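Local coordinates for type III CBASS phage resistance system CD-NTase-associated protein Cap8 (Pseudomonas aeruginosa, PDB 6P8P), which probably serves as a HORMA-domain regulator of a cGAS-like CD-NTase, helping a type III CBASS system defend the bacterium against phage, at residues T8-P13 against A86-L91; A55-P60 against C74-D79; G101-C106 against I126-S131. The protein carries 2 engineered substitutions. All coordinates share one frame; numbering follows the deposited sequence. Where two conformers were deposited one is given.

Contact 1 (T8-P13 against A86-L91)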
loop_
_atom_site.group_PDB
_atom_site.type_symbol
_atom_site.label_atom_id
_atom_site.label_comp_id
_atom_site.label_asym_id
_atom_site.label_seq_id
_atom_site.Cartn_x
_atom_site.Cartn_y
_atom_site.Cartn_z
ATOM N N THR A 8 -16.999 12.782 6.168
ATOM C CA THR A 8 -16.059 12.418 7.215
ATOM C C THR A 8 -16.375 10.991 7.628
ATOM O O THR A 8 -17.449 10.716 8.166
ATOM C CB THR A 8 -16.127 13.369 8.410
ATOM O OG1 THR A 8 -15.770 14.690 7.984
ATOM C CG2 THR A 8 -15.181 12.915 9.480
ATOM N N PHE A 9 -15.435 10.095 7.379
ATOM C CA PHE A 9 -15.621 8.682 7.674
ATOM C C PHE A 9 -14.893 8.268 8.940
ATOM O O PHE A 9 -13.753 8.674 9.175
ATOM C CB PHE A 9 -15.114 7.827 6.512
ATOM C CG PHE A 9 -16.107 7.668 5.428
ATOM C CD1 PHE A 9 -16.377 8.724 4.553
ATOM C CD2 PHE A 9 -16.840 6.515 5.311
ATOM C CE1 PHE A 9 -17.323 8.579 3.564
ATOM C CE2 PHE A 9 -17.802 6.371 4.325
ATOM C CZ PHE A 9 -18.037 7.396 3.454
ATOM N N ARG A 10 -15.545 7.412 9.721
ATOM C CA ARG A 10 -14.939 6.810 10.910
ATOM C C ARG A 10 -13.943 5.725 10.496
ATOM O O ARG A 10 -14.320 4.712 9.894
ATOM C CB ARG A 10 -16.025 6.229 11.809
ATOM C CG ARG A 10 -17.128 7.259 12.140
ATOM C CD ARG A 10 -18.365 6.581 12.734
ATOM N NE ARG A 10 -18.099 6.032 14.053
ATOM C CZ ARG A 10 -18.969 5.300 14.741
ATOM N NH1 ARG A 10 -20.140 5.013 14.209
ATOM N NH2 ARG A 10 -18.656 4.839 15.944
ATOM N N SER A 11 -12.677 5.926 10.839
ATOM C CA SER A 11 -11.642 4.967 10.461
ATOM C C SER A 11 -11.149 4.253 11.714
ATOM O O SER A 11 -11.954 3.948 12.597
ATOM C CB SER A 11 -10.522 5.676 9.703
ATOM O OG SER A 11 -9.604 4.740 9.174
ATOM N N SER A 12 -9.858 3.982 11.795
ATOM C CA SER A 12 -9.340 3.131 12.857
ATOM C C SER A 12 -9.510 3.820 14.208
ATOM O O SER A 12 -9.197 5.005 14.331
ATOM C CB SER A 12 -7.852 2.838 12.616
ATOM O OG SER A 12 -7.390 1.944 13.599
ATOM N N PRO A 13 -9.961 3.101 15.250
ATOM C CA PRO A 13 -10.209 1.660 15.336
ATOM C C PRO A 13 -11.632 1.198 15.104
ATOM O O PRO A 13 -11.946 0.067 15.445
ATOM C CB PRO A 13 -9.814 1.350 16.797
ATOM C CG PRO A 13 -10.314 2.579 17.535
ATOM C CD PRO A 13 -10.009 3.734 16.588
ATOM N N ALA A 86 -18.762 12.390 12.474
ATOM C CA ALA A 86 -18.869 11.642 11.232
ATOM C C ALA A 86 -19.987 12.167 10.335
ATOM O O ALA A 86 -21.022 12.664 10.790
ATOM C CB ALA A 86 -19.118 10.164 11.524
ATOM N N ASN A 87 -19.770 12.045 9.038
ATOM C CA ASN A 87 -20.797 12.361 8.048
ATOM C C ASN A 87 -20.545 11.419 6.874
ATOM O O ASN A 87 -19.677 11.692 6.045
ATOM C CB ASN A 87 -20.763 13.815 7.601
ATOM C CG ASN A 87 -21.783 14.114 6.521
ATOM O OD1 ASN A 87 -22.617 13.270 6.189
ATOM N ND2 ASN A 87 -21.710 15.309 5.949
ATOM N N GLU A 88 -21.301 10.327 6.824
ATOM C CA GLU A 88 -21.170 9.314 5.790
ATOM C C GLU A 88 -22.398 9.262 4.895
ATOM O O GLU A 88 -22.652 8.237 4.264
ATOM C CB GLU A 88 -20.889 7.967 6.468
ATOM C CG GLU A 88 -19.620 8.044 7.350
ATOM C CD GLU A 88 -19.253 6.739 8.053
ATOM O OE1 GLU A 88 -20.008 5.745 7.932
ATOM O OE2 GLU A 88 -18.208 6.729 8.747
ATOM N N GLU A 89 -23.144 10.365 4.805
ATOM C CA GLU A 89 -24.354 10.390 4.000
ATOM C C GLU A 89 -24.030 10.090 2.543
ATOM O O GLU A 89 -22.976 10.466 2.023
ATOM C CB GLU A 89 -25.034 11.768 4.090
ATOM C CG GLU A 89 -25.764 12.031 5.382
ATOM C CD GLU A 89 -26.226 13.482 5.515
ATOM O OE1 GLU A 89 -26.212 14.000 6.654
ATOM O OE2 GLU A 89 -26.591 14.098 4.480
ATOM N N VAL A 90 -24.982 9.458 1.863
ATOM C CA VAL A 90 -24.876 9.280 0.422
ATOM C C VAL A 90 -24.799 10.633 -0.269
ATOM O O VAL A 90 -25.418 11.613 0.150
ATOM C CB VAL A 90 -26.063 8.456 -0.103
ATOM C CG1 VAL A 90 -26.018 8.327 -1.609
ATOM C CG2 VAL A 90 -26.081 7.082 0.552
ATOM N N LEU A 91 -24.036 10.681 -1.346
ATOM C CA LEU A 91 -23.855 11.904 -2.107
ATOM C C LEU A 91 -25.002 12.065 -3.096
ATOM O O LEU A 91 -25.418 11.095 -3.741
ATOM C CB LEU A 91 -22.511 11.862 -2.856
ATOM C CG LEU A 91 -21.292 11.978 -1.941
ATOM C CD1 LEU A 91 -20.030 11.594 -2.716
ATOM C CD2 LEU A 91 -21.115 13.357 -1.362
#
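Thr-8 and Asn-87 grip each other by both backbone polar groups, while Glu-88 reaches along the strand to the backbone N of Arg-10. The backbone part is one antiparallel bridge, a hydrogen-bonded pair: Asn-87 N donates to Thr-8 O at 2.8 Å, and Thr-8 N returns a bond to Asn-87 O at 2.9 Å. Beyond it the 86-91 chain peels off, and an Asx turn, in which Asn-87 OD1 accepts from Glu-89 N, marks the departure.

The side-chain hydrogen bond carries the pairing one step further. Arg-10 N meets Glu-88 OE2 at 2.9 Å, almost straight at 171°, so a carboxylate oxygen stands where a neighbouring strand would offer its carbonyl. Arg-15 NH1 forms a salt bridge with the same oxygen, which probably helps to keep this carboxylate charged.

Packing comes from the same glutamate. Its chain, extended beyond CG (chi2 -179°), lies over one face of the Phe-9 ring: Glu-88 CG sits 3.9 Å from the ring centroid in a CH-pi contact, and the carboxylate stacks with its plane only 15° from that of the ring. Alongside, Arg-10 CG rests on Ala-86 CB at 3.6 Å, before the arginine bends at chi3 and gives its NE to Ala-80 O.

The loop between helix 77-82 and strand 101-106 thus lines the outer edge of strand 4-10, whose other edge pairs with strand 69-75, and Phe-9 also packs on Ala-23 and Leu-27 of helix 17-29.

Contact 2 (A55-P60 against C74-D79)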
loop_
_atom_site.group_PDB
_atom_site.type_symbol
_atom_site.label_atom_id
_atom_site.label_comp_id
_atom_site.label_asym_id
_atom_site.label_seq_id
_atom_site.Cartn_x
_atom_site.Cartn_y
_atom_site.Cartn_z
ATOM N N ALA A 55 -3.225 10.018 7.068
ATOM C CA ALA A 55 -3.040 11.123 6.137
ATOM C C ALA A 55 -4.316 11.920 5.928
ATOM O O ALA A 55 -4.212 13.151 5.792
ATOM C CB ALA A 55 -2.496 10.621 4.799
ATOM N N PRO A 56 -5.522 11.318 5.870
ATOM C CA PRO A 56 -6.718 12.140 5.639
ATOM C C PRO A 56 -7.339 12.736 6.901
ATOM O O PRO A 56 -8.500 13.153 6.869
ATOM C CB PRO A 56 -7.695 11.176 4.955
ATOM C CG PRO A 56 -6.913 9.900 4.657
ATOM C CD PRO A 56 -5.777 9.876 5.668
ATOM N N LYS A 57 -6.607 12.781 8.013
ATOM C CA LYS A 57 -7.185 13.360 9.217
ATOM C C LYS A 57 -7.397 14.863 9.051
ATOM O O LYS A 57 -8.440 15.404 9.454
ATOM C CB LYS A 57 -6.291 13.085 10.426
ATOM C CG LYS A 57 -6.865 13.651 11.732
ATOM C CD LYS A 57 -5.943 13.448 12.921
ATOM C CE LYS A 57 -6.459 14.258 14.117
ATOM N NZ LYS A 57 -5.769 13.950 15.394
ATOM N N SER A 58 -6.386 15.564 8.529
ATOM C CA SER A 58 -6.430 17.018 8.435
ATOM C C SER A 58 -6.290 17.539 7.015
ATOM O O SER A 58 -6.283 18.755 6.817
ATOM C CB SER A 58 -5.349 17.651 9.319
ATOM O OG SER A 58 -5.566 17.290 10.668
ATOM N N ALA A 59 -6.179 16.660 6.026
ATOM C CA ALA A 59 -6.044 17.009 4.641
ATOM C C ALA A 59 -6.980 16.028 3.937
ATOM O O ALA A 59 -6.823 14.820 4.104
ATOM C CB ALA A 59 -4.626 16.870 4.112
ATOM N N PRO A 60 -7.922 16.498 3.127
ATOM C CA PRO A 60 -8.939 15.574 2.590
ATOM C C PRO A 60 -8.470 14.780 1.375
ATOM O O PRO A 60 -7.610 15.199 0.610
ATOM C CB PRO A 60 -10.103 16.508 2.224
ATOM C CG PRO A 60 -9.411 17.829 1.885
ATOM C CD PRO A 60 -8.223 17.917 2.821
ATOM N N CYS A 74 -11.093 11.583 7.308
ATOM C CA CYS A 74 -11.224 10.404 8.150
ATOM C C CYS A 74 -11.012 10.779 9.604
ATOM O O CYS A 74 -10.162 11.611 9.900
ATOM C CB CYS A 74 -10.183 9.321 7.781
ATOM S SG CYS A 74 -10.525 8.540 6.187
ATOM N N LEU A 75 -11.771 10.141 10.491
ATOM C CA LEU A 75 -11.645 10.265 11.934
ATOM C C LEU A 75 -10.915 9.053 12.495
ATOM O O LEU A 75 -11.120 7.927 12.028
ATOM C CB LEU A 75 -13.027 10.357 12.568
ATOM C CG LEU A 75 -13.881 11.549 12.172
ATOM C CD1 LEU A 75 -15.291 11.290 12.650
ATOM C CD2 LEU A 75 -13.312 12.810 12.770
ATOM N N PHE A 76 -10.110 9.274 13.536
ATOM C CA PHE A 76 -9.314 8.224 14.131
ATOM C C PHE A 76 -9.460 8.264 15.644
ATOM O O PHE A 76 -9.941 9.245 16.224
ATOM C CB PHE A 76 -7.833 8.368 13.723
ATOM C CG PHE A 76 -7.631 8.276 12.247
ATOM C CD1 PHE A 76 -7.481 7.045 11.631
ATOM C CD2 PHE A 76 -7.608 9.411 11.476
ATOM C CE1 PHE A 76 -7.340 6.963 10.253
ATOM C CE2 PHE A 76 -7.447 9.337 10.100
ATOM C CZ PHE A 76 -7.313 8.089 9.488
ATOM N N ASP A 77 -9.084 7.149 16.259
ATOM C CA ASP A 77 -8.944 7.033 17.717
ATOM C C ASP A 77 -10.288 7.378 18.349
ATOM O O ASP A 77 -11.318 6.870 17.881
ATOM C CB ASP A 77 -7.771 7.905 18.144
ATOM C CG ASP A 77 -6.506 7.578 17.388
ATOM O OD1 ASP A 77 -6.245 6.369 17.197
ATOM O OD2 ASP A 77 -5.784 8.518 16.978
ATOM N N GLU A 78 -10.327 8.187 19.409
ATOM C CA GLU A 78 -11.585 8.414 20.117
ATOM C C GLU A 78 -12.636 9.042 19.211
ATOM O O GLU A 78 -13.834 8.759 19.353
ATOM C CB GLU A 78 -11.322 9.293 21.343
ATOM C CG GLU A 78 -10.434 8.611 22.388
ATOM C CD GLU A 78 -10.027 9.523 23.540
ATOM O OE1 GLU A 78 -10.259 10.748 23.460
ATOM O OE2 GLU A 78 -9.470 9.006 24.534
ATOM N N ASP A 79 -12.211 9.896 18.277
ATOM C CA ASP A 79 -13.164 10.508 17.355
ATOM C C ASP A 79 -13.864 9.451 16.506
ATOM O O ASP A 79 -15.056 9.576 16.195
ATOM C CB ASP A 79 -12.462 11.524 16.455
ATOM C CG ASP A 79 -11.944 12.720 17.218
ATOM O OD1 ASP A 79 -12.608 13.135 18.187
ATOM O OD2 ASP A 79 -10.879 13.253 16.847
HETATM O O HOH W 1 -10.573 14.178 10.594
HETATM O O HOH W 2 -5.183 10.955 15.824
HETATM O O HOH W 3 -7.657 11.741 16.240
#
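Pro-56 meets Cys-74 through both backbone and side chain. Its carbonyl oxygen accepts from Cys-74 N at 3.1 Å, and although the N-H points well at the oxygen, the donor stands 52° out of the carbonyl plane. On the ring side, Pro-56 CB lies 4.1 Å from Cys-74 SG, and Pro-56 CD approaches the rim of the Phe-76 ring near its plane. Ile-51 of helix 44-52 touches both Pro-56 and Phe-76.

Lys-57 continues the contact with its backbone: Lys-57 CA points its hydrogen at Cys-74 O, 3.5 Å away, in a nearly linear CA-H...O contact. Cys-74 O also accepts a hydrogen bond from a water at 2.7 Å, which donates to Lys-57 O as well and so bridges the two segments. In the HORMA-domain sheet this is where strand 69-75 runs out and gives way to helix 77-82, while the loop leading from helix 44-52 to strand 61-64 passes beside it.

From here the lysine side chain runs outward. Lys-57 CB touches the edge of Phe-76 at CE2, 3.9 Å away, and with CG anti to the backbone N (chi1 -179°) the extended chain carries the ammonium past the ring. Lys-57 NZ and Asp-77 OD2 remain 5.7 Å apart, linked by a water that accepts from NZ and donates to the carboxylate; a second water on NZ reaches Phe-76 O only weakly.

Contact 3 (G101-C106 against I126-S131). Engineered in segment 101-106: Met-102 (natural residue Val).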
loop_
_atom_site.group_PDB
_atom_site.type_symbol
_atom_site.label_atom_id
_atom_site.label_comp_id
_atom_site.label_asym_id
_atom_site.label_seq_id
_atom_site.Cartn_x
_atom_site.Cartn_y
_atom_site.Cartn_z
ATOM N N GLY A 101 -11.117 12.801 -11.273
ATOM C CA GLY A 101 -9.805 12.621 -10.684
ATOM C C GLY A 101 -9.945 12.489 -9.191
ATOM O O GLY A 101 -10.993 12.772 -8.605
ATOM N N MET A 102 -8.867 12.033 -8.560
ATOM C CA MET A 102 -8.815 11.912 -7.115
ATOM C C MET A 102 -7.426 12.286 -6.630
ATOM O O MET A 102 -6.422 11.872 -7.218
ATOM C CB MET A 102 -9.153 10.495 -6.640
ATOM C CG MET A 102 -10.595 10.141 -6.712
ATOM S SD MET A 102 -10.898 8.593 -5.896
ATOM C CE MET A 102 -10.435 8.987 -4.199
ATOM N N SER A 103 -7.376 13.063 -5.550
ATOM C CA SER A 103 -6.117 13.526 -4.976
ATOM C C SER A 103 -6.030 13.025 -3.548
ATOM O O SER A 103 -6.823 13.428 -2.696
ATOM C CB SER A 103 -5.994 15.049 -5.017
ATOM O OG SER A 103 -4.786 15.410 -4.373
ATOM N N LEU A 104 -5.086 12.141 -3.305
ATOM C CA LEU A 104 -4.884 11.546 -1.998
ATOM C C LEU A 104 -3.825 12.304 -1.218
ATOM O O LEU A 104 -2.711 12.526 -1.738
ATOM C CB LEU A 104 -4.442 10.093 -2.156
ATOM C CG LEU A 104 -5.255 9.165 -3.061
ATOM C CD1 LEU A 104 -4.711 7.751 -2.987
ATOM C CD2 LEU A 104 -6.724 9.165 -2.667
ATOM N N PRO A 105 -4.104 12.642 0.040
ATOM C CA PRO A 105 -3.087 13.277 0.879
ATOM C C PRO A 105 -2.021 12.272 1.274
ATOM O O PRO A 105 -2.303 11.107 1.567
ATOM C CB PRO A 105 -3.887 13.793 2.096
ATOM C CG PRO A 105 -4.993 12.742 2.231
ATOM C CD PRO A 105 -5.337 12.350 0.786
ATOM N N CYS A 106 -0.789 12.760 1.320
ATOM C CA CYS A 106 0.339 11.907 1.594
ATOM C C CYS A 106 1.473 12.664 2.258
ATOM O O CYS A 106 1.813 13.757 1.808
ATOM C CB CYS A 106 0.820 11.296 0.274
ATOM S SG CYS A 106 2.295 10.222 0.391
ATOM N N ILE A 126 -4.046 10.515 -7.996
ATOM C CA ILE A 126 -2.720 11.039 -7.712
ATOM C C ILE A 126 -2.625 11.334 -6.221
ATOM O O ILE A 126 -3.616 11.308 -5.494
ATOM C CB ILE A 126 -2.407 12.292 -8.545
ATOM C CG1 ILE A 126 -3.432 13.393 -8.268
ATOM C CG2 ILE A 126 -2.428 11.943 -10.032
ATOM C CD1 ILE A 126 -3.155 14.695 -9.013
ATOM N N ALA A 127 -1.405 11.613 -5.773
ATOM C CA ALA A 127 -1.136 11.970 -4.396
ATOM C C ALA A 127 -0.488 13.343 -4.326
ATOM O O ALA A 127 0.239 13.764 -5.227
ATOM C CB ALA A 127 -0.227 10.929 -3.737
ATOM N N ARG A 128 -0.741 14.020 -3.233
ATOM C CA ARG A 128 -0.141 15.317 -2.967
ATOM C C ARG A 128 0.398 15.382 -1.551
ATOM O O ARG A 128 -0.084 14.687 -0.659
ATOM C CB ARG A 128 -1.163 16.461 -3.157
ATOM C CG ARG A 128 -2.204 16.459 -2.090
ATOM C CD ARG A 128 -3.293 17.518 -2.323
ATOM N NE ARG A 128 -4.080 17.723 -1.105
ATOM C CZ ARG A 128 -5.098 16.950 -0.725
ATOM N NH1 ARG A 128 -5.473 15.917 -1.482
ATOM N NH2 ARG A 128 -5.717 17.189 0.416
ATOM N N ASP A 129 1.414 16.234 -1.359
ATOM C CA ASP A 129 1.889 16.629 -0.040
ATOM C C ASP A 129 0.734 17.118 0.811
ATOM O O ASP A 129 0.027 18.056 0.437
ATOM C CB ASP A 129 2.947 17.728 -0.231
ATOM C CG ASP A 129 3.429 18.355 1.075
ATOM O OD1 ASP A 129 2.940 18.015 2.166
ATOM O OD2 ASP A 129 4.316 19.227 0.986
ATOM N N LEU A 130 0.527 16.465 1.955
ATOM C CA LEU A 130 -0.660 16.757 2.744
ATOM C C LEU A 130 -0.604 18.121 3.424
ATOM O O LEU A 130 -1.599 18.516 4.047
ATOM C CB LEU A 130 -0.903 15.653 3.783
ATOM C CG LEU A 130 0.168 15.328 4.812
ATOM C CD1 LEU A 130 0.280 16.373 5.897
ATOM C CD2 LEU A 130 -0.153 13.951 5.441
ATOM N N SER A 131 0.516 18.842 3.329
ATOM C CA SER A 131 0.562 20.207 3.846
ATOM C C SER A 131 -0.009 21.219 2.864
ATOM O O SER A 131 -0.117 22.405 3.207
ATOM C CB SER A 131 1.994 20.606 4.197
ATOM O OG SER A 131 2.786 20.726 3.029
#
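Arg-128 reaches across to the neighbouring strand, so that its guanidinium bonds Ser-103 as well as Pro-60 O outside the two strands, while its own backbone pairs with Leu-104 and Cys-106. CG occupies the crowded position between the backbone N and carbonyl carbon (chi1 70°), and the chain then runs extended from CG to NE. Arg-128 NH1 donates to Ser-103 OG at 3.0 Å, with the hydroxyl close to the guanidinium plane; chi1 of the serine (177°) places OG anti to its backbone N, where it also touches Arg-128 CD. Pro-105 lies over one face of the guanidinium, offset toward its rim. Pro-60 O takes NH2 and Gln-132 O takes NE, so bonds from several directions fix the group's rotation.

Beneath this the backbones form a parallel ladder. Ile-126 N donates to Met-102 O at 2.8 Å, Leu-104 N to Ile-126 O at 2.8 Å, and Arg-128 N to Leu-104 O at 2.9 Å. Pairing then frays: the bond from Cys-106 N to Arg-128 O is weak, and Leu-130 N comes to Cys-106 O from 46° above the carbonyl plane. Met-102 is an engineered residue, but joins the ladder through its main chain.

Ser-103, Pro-105, Ile-126 and Arg-128 share one face of the sheet, whereas Leu-104 and Ala-127 lie on the other, where helix 111-119 packs against Ala-127. Past the strand end, Leu-130 CB rests 3.9 Å from Pro-105 CB. Strand 101-106, helix 111-119 and strand 125-129 together make a beta-alpha-beta crossover, whose second strand forms the outer edge of this chain's sheet.

How the contacts relate
All three contacts reach the same mixed sheet, ordered 4-10, 69-75, 61-64, 101-106, 125-129. Contacts 1 and 3 lie at its two outermost strands; their centres are about 19 Å apart, on opposite sides of the chain's centre. Contact 2 lies between, about 10 Å from contact 1 and 14 Å from contact 3, centre to centre. It joins contact 1 through the pairing of Phe-9 and Ser-11 with Leu-75, and contact 3 through Pro-60 and Arg-128. Along the chain, contact 1 spans contact 2, and contact 3 follows both. Contact 1 lays a loop on one edge strand of the HORMA-domain sheet, while contact 3 is the strand pairing that holds the other edge in place.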